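Local coordinates for protein antigen TpF1 (Treponema pallidum, PDB 2FJC) that belongs to the Dps family of mini-ferritins, binds ferric iron and probably oxidises ferrous iron, and may have a structural role in the outer membrane, at residues L25-H36 and L51-F62. Sequence-based numbering, arbitrary orientation.
Sequences LGVLYIKLHNYH and LEEYYVSVTEAF. With FE (Fe (III) ion), chain S.
Y55 stacks on H33 at the centre of a buried, nearly antiparallel helix-helix contact that joins the first two long helices of the ferritin-like bundle, 8-38 and 44-71. The segment axes run at 167° and approach to 9.0 Å, and no hydrogen bond links them, so ring packing and interlocking apolar side chains carry the contact. The two rings lie face to face with centroids 3.7 Å apart; CE1 of H33 sits over the middle of the Y55 ring. The imidazole is kept from turning by a nearly straight bond from its ND1 to the carbonyl oxygen of Y29 (2.8 Å, 171°). With chi1 at 66°, CG of Y55 lies between its own backbone N and carbonyl carbon, which carries the ring across into the hole formed by Y29, L32, H33 and H36. Its edge points at the face of H36 in a T-shaped pair with centroids 5.3 Å apart. Y29 also meets the backbone of the other helix, the edge of its ring at CD1 lying 3.3 Å from Y55 O, while T59 OG1 lies over the rim of one face and H33 CE1 over the rim of the opposite one. Along the bundle interior, L32 CD1 settles 3.7 Å from V58 CG2, and L32 and V58 form reciprocal knobs into holes. L25 continues this apolar seam against F62. Between subunits, Y29 OH hydrogen-bonds T59 OG1 of the second subunit, and T59 OG1 bonds Y29 OH of that subunit in return. At the other end, H36 NE2 of this chain binds iron(III) at 2.5 Å, together with D63 and E67 of the second subunit, an intersubunit site characteristic of the ferroxidase centre of Dps proteins.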
ATOM      1  N   LEU B  25     -34.001  -0.227  -2.922  1.00 30.91           N
ATOM      2  CA  LEU B  25     -32.574  -0.343  -3.187  1.00 30.52           C
ATOM      3  C   LEU B  25     -32.312  -1.647  -3.929  1.00 30.54           C
ATOM      4  O   LEU B  25     -31.540  -1.675  -4.891  1.00 29.04           O
ATOM      5  CB  LEU B  25     -31.775  -0.328  -1.877  1.00 28.47           C
ATOM      6  CG  LEU B  25     -31.124   0.978  -1.399  1.00 29.86           C
ATOM      7  CD1 LEU B  25     -31.568   2.171  -2.223  1.00 30.43           C
ATOM      8  CD2 LEU B  25     -31.463   1.181   0.062  1.00 28.06           C
ATOM      9  N   GLY B  26     -32.962  -2.718  -3.480  1.00 29.93           N
ATOM     10  CA  GLY B  26     -32.789  -4.010  -4.118  1.00 29.99           C
ATOM     11  C   GLY B  26     -33.169  -3.939  -5.584  1.00 31.04           C
ATOM     12  O   GLY B  26     -32.436  -4.408  -6.456  1.00 30.54           O
ATOM     13  N   VAL B  27     -34.321  -3.335  -5.858  1.00 31.13           N
ATOM     14  CA  VAL B  27     -34.799  -3.199  -7.222  1.00 31.77           C
ATOM     15  C   VAL B  27     -33.860  -2.312  -8.046  1.00 30.94           C
ATOM     16  O   VAL B  27     -33.542  -2.627  -9.187  1.00 31.00           O
ATOM     17  CB  VAL B  27     -36.234  -2.610  -7.244  1.00 30.95           C
ATOM     18  CG1 VAL B  27     -36.635  -2.267  -8.660  1.00 31.45           C
ATOM     19  CG2 VAL B  27     -37.219  -3.627  -6.665  1.00 30.85           C
ATOM     20  N   LEU B  28     -33.409  -1.211  -7.458  1.00 29.90           N
ATOM     21  CA  LEU B  28     -32.516  -0.293  -8.149  1.00 29.40           C
ATOM     22  C   LEU B  28     -31.200  -0.976  -8.500  1.00 29.53           C
ATOM     23  O   LEU B  28     -30.623  -0.730  -9.560  1.00 29.67           O
ATOM     24  CB  LEU B  28     -32.208   0.907  -7.269  1.00 29.44           C
ATOM     25  CG  LEU B  28     -32.208   2.271  -7.938  1.00 30.31           C
ATOM     26  CD1 LEU B  28     -31.427   3.215  -7.057  1.00 29.44           C
ATOM     27  CD2 LEU B  28     -31.614   2.201  -9.331  1.00 29.50           C
ATOM     28  N   TYR B  29     -30.725  -1.815  -7.587  1.00 28.19           N
ATOM     29  CA  TYR B  29     -29.481  -2.534  -7.764  1.00 28.50           C
ATOM     30  C   TYR B  29     -29.466  -3.286  -9.085  1.00 29.95           C
ATOM     31  O   TYR B  29     -28.506  -3.205  -9.855  1.00 30.56           O
ATOM     32  CB  TYR B  29     -29.275  -3.523  -6.621  1.00 27.12           C
ATOM     33  CG  TYR B  29     -27.986  -4.306  -6.721  1.00 26.90           C
ATOM     34  CD1 TYR B  29     -26.751  -3.680  -6.564  1.00 26.70           C
ATOM     35  CD2 TYR B  29     -28.001  -5.679  -6.968  1.00 28.65           C
ATOM     36  CE1 TYR B  29     -25.558  -4.402  -6.646  1.00 27.68           C
ATOM     37  CE2 TYR B  29     -26.817  -6.415  -7.053  1.00 27.60           C
ATOM     38  CZ  TYR B  29     -25.600  -5.772  -6.892  1.00 28.20           C
ATOM     39  OH  TYR B  29     -24.435  -6.499  -6.985  1.00 25.15           O
ATOM     40  N   ILE B  30     -30.537  -4.017  -9.348  1.00 29.55           N
ATOM     41  CA  ILE B  30     -30.626  -4.777 -10.569  1.00 30.93           C
ATOM     42  C   ILE B  30     -30.930  -3.889 -11.770  1.00 32.08           C
ATOM     43  O   ILE B  30     -30.444  -4.139 -12.875  1.00 32.22           O
ATOM     44  CB  ILE B  30     -31.659  -5.893 -10.406  1.00 30.59           C
ATOM     45  CG1 ILE B  30     -31.058  -6.955  -9.482  1.00 29.87           C
ATOM     46  CG2 ILE B  30     -32.038  -6.489 -11.760  1.00 25.73           C
ATOM     47  CD1 ILE B  30     -32.006  -8.061  -9.145  1.00 36.88           C
ATOM     48  N   LYS B  31     -31.702  -2.835 -11.544  1.00 31.04           N
ATOM     49  CA  LYS B  31     -32.048  -1.915 -12.608  1.00 31.23           C
ATOM     50  C   LYS B  31     -30.769  -1.266 -13.121  1.00 31.50           C
ATOM     51  O   LYS B  31     -30.591  -1.081 -14.325  1.00 32.62           O
ATOM     52  CB  LYS B  31     -33.016  -0.861 -12.069  1.00 32.01           C
ATOM     53  CG  LYS B  31     -33.706  -0.013 -13.113  1.00 32.53           C
ATOM     54  CD  LYS B  31     -34.847   0.783 -12.470  1.00 32.68           C
ATOM     55  CE  LYS B  31     -35.540   1.684 -13.480  1.00 33.73           C
ATOM     56  NZ  LYS B  31     -36.638   2.458 -12.859  1.00 33.60           N
ATOM     57  N   LEU B  32     -29.873  -0.925 -12.203  1.00 31.62           N
ATOM     58  CA  LEU B  32     -28.618  -0.291 -12.577  1.00 31.67           C
ATOM     59  C   LEU B  32     -27.763  -1.245 -13.407  1.00 32.46           C
ATOM     60  O   LEU B  32     -27.014  -0.812 -14.281  1.00 32.19           O
ATOM     61  CB  LEU B  32     -27.857   0.158 -11.329  1.00 31.50           C
ATOM     62  CG  LEU B  32     -28.459   1.377 -10.631  1.00 30.99           C
ATOM     63  CD1 LEU B  32     -27.803   1.577  -9.274  1.00 29.73           C
ATOM     64  CD2 LEU B  32     -28.277   2.604 -11.518  1.00 28.15           C
ATOM     65  N   HIS B  33     -27.863  -2.542 -13.136  1.00 31.87           N
ATOM     66  CA  HIS B  33     -27.098  -3.498 -13.919  1.00 33.89           C
ATOM     67  C   HIS B  33     -27.666  -3.492 -15.328  1.00 34.13           C
ATOM     68  O   HIS B  33     -26.923  -3.573 -16.305  1.00 36.06           O
ATOM     69  CB  HIS B  33     -27.183  -4.914 -13.342  1.00 33.41           C
ATOM     70  CG  HIS B  33     -26.214  -5.173 -12.231  1.00 34.92           C
ATOM     71  ND1 HIS B  33     -26.385  -4.677 -10.956  1.00 34.27           N
ATOM     72  CD2 HIS B  33     -25.051  -5.870 -12.209  1.00 35.26           C
ATOM     73  CE1 HIS B  33     -25.371  -5.056 -10.198  1.00 34.67           C
ATOM     74  NE2 HIS B  33     -24.545  -5.781 -10.935  1.00 33.35           N
ATOM     75  N   ASN B  34     -28.986  -3.387 -15.426  1.00 33.80           N
ATOM     76  CA  ASN B  34     -29.643  -3.358 -16.718  1.00 32.20           C
ATOM     77  C   ASN B  34     -29.008  -2.256 -17.570  1.00 32.92           C
ATOM     78  O   ASN B  34     -28.556  -2.517 -18.677  1.00 34.32           O
ATOM     79  CB  ASN B  34     -31.134  -3.088 -16.542  1.00 32.27           C
ATOM     80  CG  ASN B  34     -31.922  -3.346 -17.805  1.00 29.68           C
ATOM     81  OD1 ASN B  34     -31.543  -2.906 -18.881  1.00 28.45           O
ATOM     82  ND2 ASN B  34     -33.028  -4.054 -17.676  1.00 30.06           N
ATOM     83  N   TYR B  35     -28.960  -1.029 -17.056  1.00 32.42           N
ATOM     84  CA  TYR B  35     -28.360   0.063 -17.815  1.00 33.18           C
ATOM     85  C   TYR B  35     -26.880  -0.194 -18.035  1.00 33.62           C
ATOM     86  O   TYR B  35     -26.342   0.069 -19.108  1.00 36.10           O
ATOM     87  CB  TYR B  35     -28.545   1.393 -17.089  1.00 32.27           C
ATOM     88  CG  TYR B  35     -29.994   1.719 -16.826  1.00 34.85           C
ATOM     89  CD1 TYR B  35     -30.960   1.513 -17.812  1.00 31.88           C
ATOM     90  CD2 TYR B  35     -30.404   2.227 -15.592  1.00 34.16           C
ATOM     91  CE1 TYR B  35     -32.285   1.795 -17.579  1.00 33.23           C
ATOM     92  CE2 TYR B  35     -31.737   2.520 -15.351  1.00 35.15           C
ATOM     93  CZ  TYR B  35     -32.677   2.299 -16.347  1.00 35.29           C
ATOM     94  OH  TYR B  35     -34.008   2.567 -16.097  1.00 34.75           O
ATOM     95  N   HIS B  36     -26.229  -0.708 -17.004  1.00 32.47           N
ATOM     96  CA  HIS B  36     -24.811  -1.015 -17.045  1.00 32.47           C
ATOM     97  C   HIS B  36     -24.505  -1.906 -18.247  1.00 32.94           C
ATOM     98  O   HIS B  36     -23.510  -1.707 -18.948  1.00 32.19           O
ATOM     99  CB  HIS B  36     -24.419  -1.720 -15.734  1.00 31.42           C
ATOM    100  CG  HIS B  36     -22.976  -2.122 -15.648  1.00 32.12           C
ATOM    101  ND1 HIS B  36     -21.941  -1.206 -15.634  1.00 32.76           N
ATOM    102  CD2 HIS B  36     -22.401  -3.341 -15.500  1.00 29.42           C
ATOM    103  CE1 HIS B  36     -20.794  -1.843 -15.474  1.00 30.42           C
ATOM    104  NE2 HIS B  36     -21.046  -3.139 -15.391  1.00 29.81           N
ATOM    105  N   LEU B  51     -22.203   3.608 -13.729  1.00 34.03           N
ATOM    106  CA  LEU B  51     -23.324   2.785 -13.319  1.00 34.91           C
ATOM    107  C   LEU B  51     -22.888   1.746 -12.285  1.00 36.07           C
ATOM    108  O   LEU B  51     -23.630   1.435 -11.343  1.00 34.63           O
ATOM    109  CB  LEU B  51     -23.933   2.092 -14.545  1.00 33.73           C
ATOM    110  CG  LEU B  51     -25.139   2.711 -15.269  1.00 33.56           C
ATOM    111  CD1 LEU B  51     -25.576   4.012 -14.606  1.00 31.34           C
ATOM    112  CD2 LEU B  51     -24.800   2.919 -16.728  1.00 28.66           C
ATOM    113  N   GLU B  52     -21.689   1.201 -12.463  1.00 36.66           N
ATOM    114  CA  GLU B  52     -21.185   0.217 -11.522  1.00 37.87           C
ATOM    115  C   GLU B  52     -20.936   0.896 -10.178  1.00 37.41           C
ATOM    116  O   GLU B  52     -21.281   0.354  -9.134  1.00 37.31           O
ATOM    117  CB  GLU B  52     -19.897  -0.425 -12.038  1.00 39.14           C
ATOM    118  CG  GLU B  52     -19.228  -1.344 -11.028  1.00 42.71           C
ATOM    119  CD  GLU B  52     -18.053  -2.116 -11.615  1.00 46.37           C
ATOM    120  OE1 GLU B  52     -17.278  -1.528 -12.401  1.00 46.72           O
ATOM    121  OE2 GLU B  52     -17.901  -3.310 -11.278  1.00 48.00           O
ATOM    122  N   GLU B  53     -20.334   2.080 -10.204  1.00 38.11           N
ATOM    123  CA  GLU B  53     -20.082   2.816  -8.967  1.00 39.02           C
ATOM    124  C   GLU B  53     -21.418   2.959  -8.252  1.00 37.87           C
ATOM    125  O   GLU B  53     -21.514   2.746  -7.045  1.00 37.03           O
ATOM    126  CB  GLU B  53     -19.526   4.212  -9.256  1.00 41.11           C
ATOM    127  CG  GLU B  53     -18.043   4.279  -9.527  1.00 46.49           C
ATOM    128  CD  GLU B  53     -17.591   5.678  -9.933  1.00 51.73           C
ATOM    129  OE1 GLU B  53     -17.995   6.668  -9.263  1.00 51.82           O
ATOM    130  OE2 GLU B  53     -16.826   5.781 -10.923  1.00 54.53           O
ATOM    131  N   TYR B  54     -22.450   3.306  -9.018  1.00 35.84           N
ATOM    132  CA  TYR B  54     -23.779   3.480  -8.460  1.00 35.14           C
ATOM    133  C   TYR B  54     -24.337   2.227  -7.812  1.00 35.11           C
ATOM    134  O   TYR B  54     -24.803   2.276  -6.669  1.00 34.72           O
ATOM    135  CB  TYR B  54     -24.769   3.964  -9.526  1.00 34.61           C
ATOM    136  CG  TYR B  54     -24.610   5.415  -9.945  1.00 36.20           C
ATOM    137  CD1 TYR B  54     -23.877   6.322  -9.164  1.00 35.90           C
ATOM    138  CD2 TYR B  54     -25.229   5.896 -11.102  1.00 34.71           C
ATOM    139  CE1 TYR B  54     -23.765   7.669  -9.526  1.00 34.93           C
ATOM    140  CE2 TYR B  54     -25.128   7.243 -11.467  1.00 35.13           C
ATOM    141  CZ  TYR B  54     -24.397   8.118 -10.679  1.00 34.96           C
ATOM    142  OH  TYR B  54     -24.301   9.439 -11.044  1.00 36.87           O
ATOM    143  N   TYR B  55     -24.308   1.099  -8.515  1.00 34.45           N
ATOM    144  CA  TYR B  55     -24.881  -0.081  -7.900  1.00 35.03           C
ATOM    145  C   TYR B  55     -24.055  -0.604  -6.738  1.00 35.02           C
ATOM    146  O   TYR B  55     -24.584  -1.275  -5.859  1.00 36.23           O
ATOM    147  CB  TYR B  55     -25.207  -1.178  -8.942  1.00 36.02           C
ATOM    148  CG  TYR B  55     -24.082  -1.870  -9.702  1.00 35.97           C
ATOM    149  CD1 TYR B  55     -23.117  -2.631  -9.040  1.00 36.30           C
ATOM    150  CD2 TYR B  55     -24.076  -1.879 -11.105  1.00 35.79           C
ATOM    151  CE1 TYR B  55     -22.184  -3.396  -9.752  1.00 36.49           C
ATOM    152  CE2 TYR B  55     -23.155  -2.633 -11.824  1.00 35.82           C
ATOM    153  CZ  TYR B  55     -22.215  -3.392 -11.144  1.00 37.83           C
ATOM    154  OH  TYR B  55     -21.327  -4.164 -11.858  1.00 37.44           O
ATOM    155  N   VAL B  56     -22.768  -0.282  -6.715  1.00 33.91           N
ATOM    156  CA  VAL B  56     -21.922  -0.700  -5.605  1.00 32.66           C
ATOM    157  C   VAL B  56     -22.378   0.137  -4.418  1.00 32.34           C
ATOM    158  O   VAL B  56     -22.561  -0.364  -3.314  1.00 32.47           O
ATOM    159  CB  VAL B  56     -20.413  -0.423  -5.892  1.00 32.86           C
ATOM    160  CG1 VAL B  56     -19.625  -0.420  -4.587  1.00 27.77           C
ATOM    161  CG2 VAL B  56     -19.859  -1.491  -6.856  1.00 28.00           C
ATOM    162  N   SER B  57     -22.577   1.423  -4.666  1.00 32.15           N
ATOM    163  CA  SER B  57     -23.024   2.335  -3.635  1.00 33.02           C
ATOM    164  C   SER B  57     -24.439   1.969  -3.172  1.00 34.90           C
ATOM    165  O   SER B  57     -24.755   2.013  -1.983  1.00 34.91           O
ATOM    166  CB  SER B  57     -23.007   3.759  -4.168  1.00 33.38           C
ATOM    167  OG  SER B  57     -23.634   4.635  -3.250  1.00 37.78           O
ATOM    168  N   VAL B  58     -25.291   1.602  -4.119  1.00 35.06           N
ATOM    169  CA  VAL B  58     -26.654   1.235  -3.801  1.00 34.37           C
ATOM    170  C   VAL B  58     -26.706  -0.015  -2.931  1.00 36.16           C
ATOM    171  O   VAL B  58     -27.479  -0.082  -1.968  1.00 35.69           O
ATOM    172  CB  VAL B  58     -27.479   0.987  -5.096  1.00 33.28           C
ATOM    173  CG1 VAL B  58     -28.690   0.118  -4.797  1.00 29.19           C
ATOM    174  CG2 VAL B  58     -27.923   2.319  -5.696  1.00 31.38           C
ATOM    175  N   THR B  59     -25.885  -1.006  -3.256  1.00 36.79           N
ATOM    176  CA  THR B  59     -25.910  -2.236  -2.485  1.00 37.43           C
ATOM    177  C   THR B  59     -25.323  -2.000  -1.099  1.00 38.52           C
ATOM    178  O   THR B  59     -25.621  -2.727  -0.155  1.00 37.48           O
ATOM    179  CB  THR B  59     -25.153  -3.375  -3.203  1.00 37.29           C
ATOM    180  OG1 THR B  59     -25.747  -4.632  -2.844  1.00 36.13           O
ATOM    181  CG2 THR B  59     -23.691  -3.383  -2.817  1.00 36.00           C
ATOM    182  N   GLU B  60     -24.497  -0.971  -0.981  1.00 40.27           N
ATOM    183  CA  GLU B  60     -23.895  -0.626   0.295  1.00 42.27           C
ATOM    184  C   GLU B  60     -25.017  -0.085   1.189  1.00 41.23           C
ATOM    185  O   GLU B  60     -25.164  -0.498   2.346  1.00 41.24           O
ATOM    186  CB  GLU B  60     -22.818   0.440   0.085  1.00 47.39           C
ATOM    187  CG  GLU B  60     -22.026   0.818   1.327  1.00 54.92           C
ATOM    188  CD  GLU B  60     -21.059   1.976   1.068  1.00 60.21           C
ATOM    189  OE1 GLU B  60     -21.534   3.127   0.898  1.00 60.15           O
ATOM    190  OE2 GLU B  60     -19.827   1.731   1.025  1.00 62.59           O
ATOM    191  N   ALA B  61     -25.804   0.841   0.649  1.00 37.82           N
ATOM    192  CA  ALA B  61     -26.917   1.421   1.393  1.00 36.74           C
ATOM    193  C   ALA B  61     -27.934   0.320   1.691  1.00 35.48           C
ATOM    194  O   ALA B  61     -28.536   0.274   2.762  1.00 35.12           O
ATOM    195  CB  ALA B  61     -27.563   2.533   0.585  1.00 34.07           C
ATOM    196  N   PHE B  62     -28.112  -0.562   0.717  1.00 34.67           N
ATOM    197  CA  PHE B  62     -29.014  -1.701   0.824  1.00 34.24           C
ATOM    198  C   PHE B  62     -28.681  -2.481   2.096  1.00 35.46           C
ATOM    199  O   PHE B  62     -29.554  -2.770   2.923  1.00 34.28           O
ATOM    200  CB  PHE B  62     -28.814  -2.602  -0.404  1.00 30.97           C
ATOM    201  CG  PHE B  62     -29.578  -3.896  -0.372  1.00 26.79           C
ATOM    202  CD1 PHE B  62     -30.950  -3.920  -0.589  1.00 27.21           C
ATOM    203  CD2 PHE B  62     -28.906  -5.102  -0.208  1.00 27.42           C
ATOM    204  CE1 PHE B  62     -31.650  -5.130  -0.656  1.00 28.22           C
ATOM    205  CE2 PHE B  62     -29.584  -6.322  -0.270  1.00 27.67           C
ATOM    206  CZ  PHE B  62     -30.965  -6.339  -0.497  1.00 29.63           C
TER
HETATM  207 FE    FE S 603     -20.049  -5.387 -15.350  1.00 53.85          FE